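Local coordinates for ferrous iron uptake transporter protein B (Streptococcus thermophilus, PDB 3TAH) that probably takes up ferrous iron across the cell membrane in a GTP-driven system, this chain being its cytosolic G-protein and helical domains, at residues R199-K204 / A214-S219; R95-T100 / V110-N115. The protein carries 1 engineered substitution. All coordinates share one frame; numbering follows the deposited sequence.

Interaction 1: R199-K204 / A214-S219; sequences RFYAIK and AELDLS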
loop_
_atom_site.group_PDB
_atom_site.type_symbol
_atom_site.label_atom_id
_atom_site.label_comp_id
_atom_site.label_asym_id
_atom_site.label_seq_id
_atom_site.Cartn_x
_atom_site.Cartn_y
_atom_site.Cartn_z
ATOM N N ARG A 199 0.087 6.339 -11.411
ATOM C CA ARG A 199 0.053 7.291 -10.298
ATOM C C ARG A 199 1.185 7.052 -9.286
ATOM O O ARG A 199 1.776 8.018 -8.790
ATOM C CB ARG A 199 -1.314 7.266 -9.617
ATOM C CG ARG A 199 -1.515 8.374 -8.627
ATOM C CD ARG A 199 -2.964 8.420 -8.165
ATOM N NE ARG A 199 -3.089 9.359 -7.066
ATOM C CZ ARG A 199 -3.271 10.673 -7.174
ATOM N NH1 ARG A 199 -3.379 11.286 -8.352
ATOM N NH2 ARG A 199 -3.348 11.403 -6.066
ATOM N N PHE A 200 1.482 5.779 -9.000
ATOM C CA PHE A 200 2.603 5.420 -8.133
ATOM C C PHE A 200 3.896 6.008 -8.684
ATOM O O PHE A 200 4.676 6.615 -7.954
ATOM C CB PHE A 200 2.769 3.896 -8.012
ATOM C CG PHE A 200 3.948 3.497 -7.187
ATOM C CD1 PHE A 200 3.808 3.288 -5.828
ATOM C CD2 PHE A 200 5.200 3.325 -7.764
ATOM C CE1 PHE A 200 4.895 2.936 -5.054
ATOM C CE2 PHE A 200 6.288 2.967 -6.978
ATOM C CZ PHE A 200 6.124 2.775 -5.632
ATOM N N TYR A 201 4.121 5.801 -9.979
ATOM C CA TYR A 201 5.329 6.302 -10.622
ATOM C C TYR A 201 5.342 7.827 -10.684
ATOM O O TYR A 201 6.386 8.434 -10.468
ATOM C CB TYR A 201 5.474 5.722 -12.023
ATOM C CG TYR A 201 5.896 4.285 -12.025
ATOM C CD1 TYR A 201 7.193 3.927 -11.659
ATOM C CD2 TYR A 201 5.024 3.283 -12.404
ATOM C CE1 TYR A 201 7.595 2.604 -11.657
ATOM C CE2 TYR A 201 5.421 1.962 -12.408
ATOM C CZ TYR A 201 6.707 1.632 -12.040
ATOM O OH TYR A 201 7.099 0.313 -12.033
ATOM N N ALA A 202 4.196 8.441 -10.970
ATOM C CA ALA A 202 4.132 9.897 -11.054
ATOM C C ALA A 202 4.498 10.545 -9.704
ATOM O O ALA A 202 5.248 11.517 -9.655
ATOM C CB ALA A 202 2.762 10.360 -11.534
ATOM N N ILE A 203 3.973 10.002 -8.613
ATOM C CA ILE A 203 4.250 10.531 -7.278
ATOM C C ILE A 203 5.716 10.315 -6.916
ATOM O O ILE A 203 6.356 11.212 -6.363
ATOM C CB ILE A 203 3.330 9.921 -6.203
ATOM C CG1 ILE A 203 1.897 10.385 -6.432
ATOM C CG2 ILE A 203 3.783 10.367 -4.785
ATOM C CD1 ILE A 203 0.867 9.612 -5.670
ATOM N N LYS A 204 6.243 9.129 -7.216
ATOM C CA LYS A 204 7.665 8.852 -6.988
ATOM C C LYS A 204 8.589 9.794 -7.750
ATOM O O LYS A 204 9.602 10.238 -7.222
ATOM C CB LYS A 204 7.992 7.405 -7.348
ATOM C CG LYS A 204 7.458 6.414 -6.337
ATOM C CD LYS A 204 8.402 6.262 -5.179
ATOM C CE LYS A 204 7.758 5.596 -3.977
ATOM N NZ LYS A 204 6.778 6.506 -3.326
ATOM N N ALA A 214 16.340 6.034 -11.749
ATOM C CA ALA A 214 17.338 5.148 -12.343
ATOM C C ALA A 214 16.711 4.075 -13.232
ATOM O O ALA A 214 17.321 3.679 -14.209
ATOM C CB ALA A 214 18.179 4.507 -11.242
ATOM N N GLU A 215 15.507 3.596 -12.917
ATOM C CA GLU A 215 14.930 2.477 -13.657
ATOM C C GLU A 215 14.158 2.862 -14.921
ATOM O O GLU A 215 14.143 2.089 -15.868
ATOM C CB GLU A 215 14.019 1.607 -12.762
ATOM C CG GLU A 215 12.582 2.070 -12.667
ATOM C CD GLU A 215 11.708 1.227 -11.737
ATOM O OE1 GLU A 215 11.017 1.806 -10.891
ATOM O OE2 GLU A 215 11.717 -0.006 -11.850
ATOM N N LEU A 216 13.516 4.030 -14.920
ATOM C CA LEU A 216 12.698 4.476 -16.049
ATOM C C LEU A 216 13.551 5.026 -17.187
ATOM O O LEU A 216 14.512 5.753 -16.957
ATOM C CB LEU A 216 11.701 5.553 -15.613
ATOM C CG LEU A 216 10.343 5.113 -15.070
ATOM C CD1 LEU A 216 10.505 4.293 -13.820
ATOM C CD2 LEU A 216 9.460 6.319 -14.793
ATOM N N ASP A 217 13.184 4.674 -18.413
ATOM C CA ASP A 217 13.886 5.141 -19.602
ATOM C C ASP A 217 13.115 6.361 -20.056
ATOM O O ASP A 217 12.221 6.254 -20.911
ATOM C CB ASP A 217 13.894 4.048 -20.674
ATOM C CG ASP A 217 14.531 4.503 -21.985
ATOM O OD1 ASP A 217 15.543 5.225 -21.959
ATOM O OD2 ASP A 217 14.012 4.117 -23.051
ATOM N N LEU A 218 13.447 7.506 -19.458
ATOM C CA LEU A 218 12.818 8.788 -19.795
ATOM C C LEU A 218 13.691 9.596 -20.736
ATOM O O LEU A 218 14.909 9.659 -20.565
ATOM C CB LEU A 218 12.530 9.641 -18.550
ATOM C CG LEU A 218 11.587 9.000 -17.525
ATOM C CD1 LEU A 218 11.343 9.935 -16.332
ATOM C CD2 LEU A 218 10.264 8.560 -18.166
ATOM N N SER A 219 13.052 10.222 -21.716
ATOM C CA SER A 219 13.754 11.101 -22.642
ATOM C C SER A 219 14.214 12.359 -21.923
ATOM O O SER A 219 13.710 12.705 -20.828
ATOM C CB SER A 219 12.850 11.489 -23.807
ATOM O OG SER A 219 11.823 12.376 -23.383
#
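Glu215 and Leu216 meet Tyr201 on the surface of the FeoB cytosolic helical domain, where two successive helices, 198-206 and 210-215, are joined by a short connection and the second one ends against the side of the first. Glu215, still helical, has its CG between the backbone N and the carbonyl carbon (chi1 87°), with the chain extended beyond it, and this carries the carboxylate across to the tyrosine. Its OE1 arrives at the ring edge, in the plane of the ring, 3.6 Å from Tyr201 CE1, while the carboxylate and ring planes are turned 66° apart. The oxygen therefore faces the weakly positive C-H rim. It does not reach the phenol for a direct bond, since Glu215 OE1 and Tyr201 OH are 4.3 Å apart. Across the two segments the CA atoms of Leu216, the first residue to leave the helical backbone conformation, and Tyr201 come closest, 9.3 Å apart. In one of two conformers Leu216 CD1 approaches the ring obliquely, 4.0 Å from Tyr201 CD1, so this apolar touch is the less certain of the two. Tyr201 holds its ring anti to its own carbonyl carbon (chi1 -74°), which lays it out toward the end of helix 210-215; the same side chain also packs on Val193 and on Leu77 of helix 67-77. The chain then bends at Asp217, Leu218 N making a weak hydrogen bond to Leu216 O, before Ser219, the N-cap of helix 220-237, caps a backbone N of that helix with its side chain; Ser219 N is in turn hydrogen-bonded to Gln222 OE1, as in a capping box.

Interaction 2: R95-T100 / V110-N115; sequences RNLYLT and VTIALN. With BGO (3'-O-(N-methylanthraniloyl)guanosine-5'-diphosphate), chain C.
Leu97 and Thr100, one turn apart on helix 93-105, close over the end of Ile112 in the strand 110-115 beneath, a small buried apolar contact. Leu97 CD2 reaches Ile112 CD1 at 4.2 Å, the two side chains crossing at about a right angle. Thr100 turns its two branches to different tasks: with chi1 at -55°, CG2 is anti to the backbone N and touches Ile112 CD1 at 3.9 Å, whereas OG1 is hydrogen-bonded to Asn86 OD1 of strand 83-89, so the buried hydroxyl has a polar partner. Ile112 meets both with one methyl, because its chain is extended (chi2 174°) and CD1 projects from the sheet toward the helix; it also packs on Val88, while its backbone is hydrogen-bonded to Pro139 and to Val141 of strand 140-142. The strand then carries the chain to the nucleotide. Leu114 centres an inverse gamma turn, and after it Asn115 ND2 donates a hydrogen bond of 3.2 Å to N7 of the bound methylanthraniloyl-GDP (BGO), somewhat bent, the N-H...N angle being 142°. A second hydrogen bond from ND2 goes to Ser14 O in the P-loop, and Asn115 OD1 is hydrogen-bonded to Thr143 OG1; partners at both ends of the amide would fix its rotation. Helix 93-105 thus packs on the sheet as the crossover of a beta-alpha-beta unit, strand 83-89, helix, strand 110-115, and the strand ends at Asn115, the first residue of the Asn-Met-Ile-Asp base-recognition motif (NxxD, the G4 element) of a P-loop GTPase, with Asp118 also hydrogen-bonded to the ligand.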
loop_
_atom_site.group_PDB
_atom_site.type_symbol
_atom_site.label_atom_id
_atom_site.label_comp_id
_atom_site.label_asym_id
_atom_site.label_seq_id
_atom_site.Cartn_x
_atom_site.Cartn_y
_atom_site.Cartn_z
ATOM N N ARG A 95 -0.454 6.336 11.844
ATOM C CA ARG A 95 0.907 5.925 11.488
ATOM C C ARG A 95 0.913 4.746 10.511
ATOM O O ARG A 95 1.710 4.738 9.586
ATOM C CB ARG A 95 1.749 5.563 12.725
ATOM C CG ARG A 95 3.202 5.143 12.390
ATOM C CD ARG A 95 4.144 5.059 13.615
ATOM N NE ARG A 95 3.847 3.913 14.470
ATOM C CZ ARG A 95 4.251 3.757 15.737
ATOM N NH1 ARG A 95 4.992 4.667 16.357
ATOM N NH2 ARG A 95 3.894 2.658 16.403
ATOM N N ASN A 96 0.037 3.768 10.738
ATOM C CA ASN A 96 -0.072 2.596 9.865
ATOM C C ASN A 96 -0.638 2.914 8.467
ATOM O O ASN A 96 -0.238 2.283 7.482
ATOM C CB ASN A 96 -0.921 1.498 10.507
ATOM C CG ASN A 96 -0.166 0.697 11.557
ATOM O OD1 ASN A 96 -0.016 -0.529 11.433
ATOM N ND2 ASN A 96 0.295 1.369 12.597
ATOM N N LEU A 97 -1.560 3.880 8.383
ATOM C CA LEU A 97 -2.182 4.232 7.094
ATOM C C LEU A 97 -1.239 4.988 6.151
ATOM O O LEU A 97 -1.543 5.141 4.972
ATOM C CB LEU A 97 -3.490 5.019 7.281
ATOM C CG LEU A 97 -4.655 4.272 7.944
ATOM C CD1 LEU A 97 -5.772 5.249 8.224
ATOM C CD2 LEU A 97 -5.158 3.076 7.079
ATOM N N TYR A 98 -0.105 5.467 6.657
ATOM C CA TYR A 98 0.898 6.095 5.802
ATOM C C TYR A 98 1.313 5.140 4.684
ATOM O O TYR A 98 1.260 5.480 3.495
ATOM C CB TYR A 98 2.090 6.542 6.644
ATOM C CG TYR A 98 3.116 7.333 5.886
ATOM C CD1 TYR A 98 2.964 8.706 5.687
ATOM C CD2 TYR A 98 4.255 6.721 5.380
ATOM C CE1 TYR A 98 3.895 9.431 4.997
ATOM C CE2 TYR A 98 5.201 7.451 4.690
ATOM C CZ TYR A 98 5.009 8.799 4.505
ATOM O OH TYR A 98 5.936 9.517 3.826
ATOM N N LEU A 99 1.685 3.927 5.067
ATOM C CA LEU A 99 1.978 2.880 4.097
ATOM C C LEU A 99 0.746 2.566 3.222
ATOM O O LEU A 99 0.867 2.418 2.017
ATOM C CB LEU A 99 2.435 1.600 4.805
ATOM C CG LEU A 99 2.764 0.393 3.916
ATOM C CD1 LEU A 99 3.954 0.657 2.972
ATOM C CD2 LEU A 99 3.013 -0.840 4.773
ATOM N N THR A 100 -0.431 2.469 3.843
ATOM C CA THR A 100 -1.648 2.108 3.145
ATOM C C THR A 100 -1.873 3.001 1.919
ATOM O O THR A 100 -2.210 2.507 0.830
ATOM C CB THR A 100 -2.857 2.200 4.093
ATOM O OG1 THR A 100 -2.624 1.385 5.254
ATOM C CG2 THR A 100 -4.129 1.778 3.363
ATOM N N VAL A 110 -6.507 -3.015 -2.627
ATOM C CA VAL A 110 -6.177 -3.217 -1.223
ATOM C C VAL A 110 -7.415 -3.604 -0.419
ATOM O O VAL A 110 -8.487 -3.039 -0.638
ATOM C CB VAL A 110 -5.546 -1.921 -0.641
ATOM C CG1 VAL A 110 -5.448 -1.972 0.869
ATOM C CG2 VAL A 110 -4.179 -1.682 -1.300
ATOM N N THR A 111 -7.249 -4.584 0.482
ATOM C CA THR A 111 -8.231 -4.958 1.499
ATOM C C THR A 111 -7.484 -4.828 2.841
ATOM O O THR A 111 -6.352 -5.296 2.960
ATOM C CB THR A 111 -8.734 -6.393 1.307
ATOM O OG1 THR A 111 -9.492 -6.482 0.091
ATOM C CG2 THR A 111 -9.599 -6.836 2.494
ATOM N N ILE A 112 -8.095 -4.197 3.842
ATOM C CA ILE A 112 -7.417 -3.961 5.126
ATOM C C ILE A 112 -7.902 -4.931 6.196
ATOM O O ILE A 112 -9.110 -5.056 6.378
ATOM C CB ILE A 112 -7.619 -2.513 5.632
ATOM C CG1 ILE A 112 -6.869 -1.504 4.749
ATOM C CG2 ILE A 112 -7.160 -2.376 7.089
ATOM C CD1 ILE A 112 -7.152 -0.013 5.130
ATOM N N ALA A 113 -6.966 -5.611 6.877
ATOM C CA ALA A 113 -7.249 -6.339 8.117
ATOM C C ALA A 113 -6.914 -5.317 9.194
ATOM O O ALA A 113 -5.750 -5.012 9.429
ATOM C CB ALA A 113 -6.392 -7.609 8.269
ATOM N N LEU A 114 -7.952 -4.790 9.836
ATOM C CA LEU A 114 -7.816 -3.781 10.864
ATOM C C LEU A 114 -7.614 -4.594 12.131
ATOM O O LEU A 114 -8.590 -4.938 12.815
ATOM C CB LEU A 114 -9.060 -2.883 10.910
ATOM C CG LEU A 114 -9.064 -1.775 11.975
ATOM C CD1 LEU A 114 -7.961 -0.771 11.679
ATOM C CD2 LEU A 114 -10.405 -1.058 12.082
ATOM N N ASN A 115 -6.337 -4.886 12.406
ATOM C CA ASN A 115 -5.898 -5.850 13.415
ATOM C C ASN A 115 -5.705 -5.188 14.793
ATOM O O ASN A 115 -5.729 -3.961 14.904
ATOM C CB ASN A 115 -4.637 -6.585 12.899
ATOM C CG ASN A 115 -4.315 -7.857 13.679
ATOM O OD1 ASN A 115 -5.182 -8.704 13.895
ATOM N ND2 ASN A 115 -3.060 -7.998 14.099
HETATM C "C'" BGO C . 3.924 -10.877 21.201
HETATM N N1 BGO C . -4.318 -8.630 19.209
HETATM C C2 BGO C . -3.413 -8.621 20.294
HETATM N N2 BGO C . -3.847 -8.345 21.517
HETATM N N3 BGO C . -2.114 -8.885 20.079
HETATM C C4 BGO C . -1.690 -9.169 18.829
HETATM C C5 BGO C . -2.540 -9.193 17.715
HETATM C C6 BGO C . -3.894 -8.920 17.908
HETATM O O6 BGO C . -4.711 -8.928 16.978
HETATM N N7 BGO C . -1.788 -9.505 16.660
HETATM C C8 BGO C . -0.522 -9.669 17.053
HETATM N N9 BGO C . -0.484 -9.466 18.376
HETATM P PA BGO C . 3.541 -9.885 15.120
HETATM P PB BGO C . 4.558 -8.514 12.757
HETATM C "C1'" BGO C . 4.175 -10.771 22.721
HETATM O "O1'" BGO C . 4.270 -11.870 20.573
HETATM O O1A BGO C . 2.664 -10.816 14.405
HETATM C C1B BGO C . 0.615 -9.493 19.292
HETATM O O1B BGO C . 3.806 -7.522 11.988
HETATM C "C2'" BGO C . 4.590 -11.884 23.468
HETATM N "N2'" BGO C . 4.799 -13.081 22.912
HETATM O "O2'" BGO C . 1.379 -11.660 19.791
HETATM O O2A BGO C . 4.893 -10.340 15.585
HETATM C C2B BGO C . 1.674 -10.457 19.110
HETATM O O2B BGO C . 4.582 -9.849 12.187
HETATM C "C3'" BGO C . 4.795 -11.726 24.835
HETATM O "O3'" BGO C . 3.315 -9.911 20.570
HETATM O O3A BGO C . 3.800 -8.561 14.212
HETATM C C3B BGO C . 3.106 -10.157 19.166
HETATM O O3B BGO C . 5.911 -8.026 13.182
HETATM C "C4'" BGO C . 4.583 -10.506 25.448
HETATM O "O4'" BGO C . 1.442 -8.331 18.927
HETATM C C4B BGO C . 2.912 -8.699 18.755
HETATM C "C5'" BGO C . 4.170 -9.398 24.718
HETATM O "O5'" BGO C . 2.734 -9.300 16.386
HETATM C C5B BGO C . 3.316 -8.365 17.308
HETATM C "C6'" BGO C . 3.964 -9.536 23.341
HETATM C "CM'" BGO C . 5.680 -14.103 23.508
#

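Interaction 2 comes first along the chain and lies in the G domain, near the centre of the molecule; interaction 1 follows in the helical domain and sits at the surface. Their centres are 25 Å apart and their nearest atoms about 8 Å, without touching. Helix 241-259, the last of this chain, spans the gap: its Val245 and Arg249 take Ile203, two residues beyond Tyr201 of interaction 1, and farther on its Ile253 and Cys257 cover Leu97 of interaction 2, with Tyr250 stacked on Tyr98 between. This helix thus ties the helical domain to the nucleotide-binding fold, although interaction 1 itself is remote from the nucleotide.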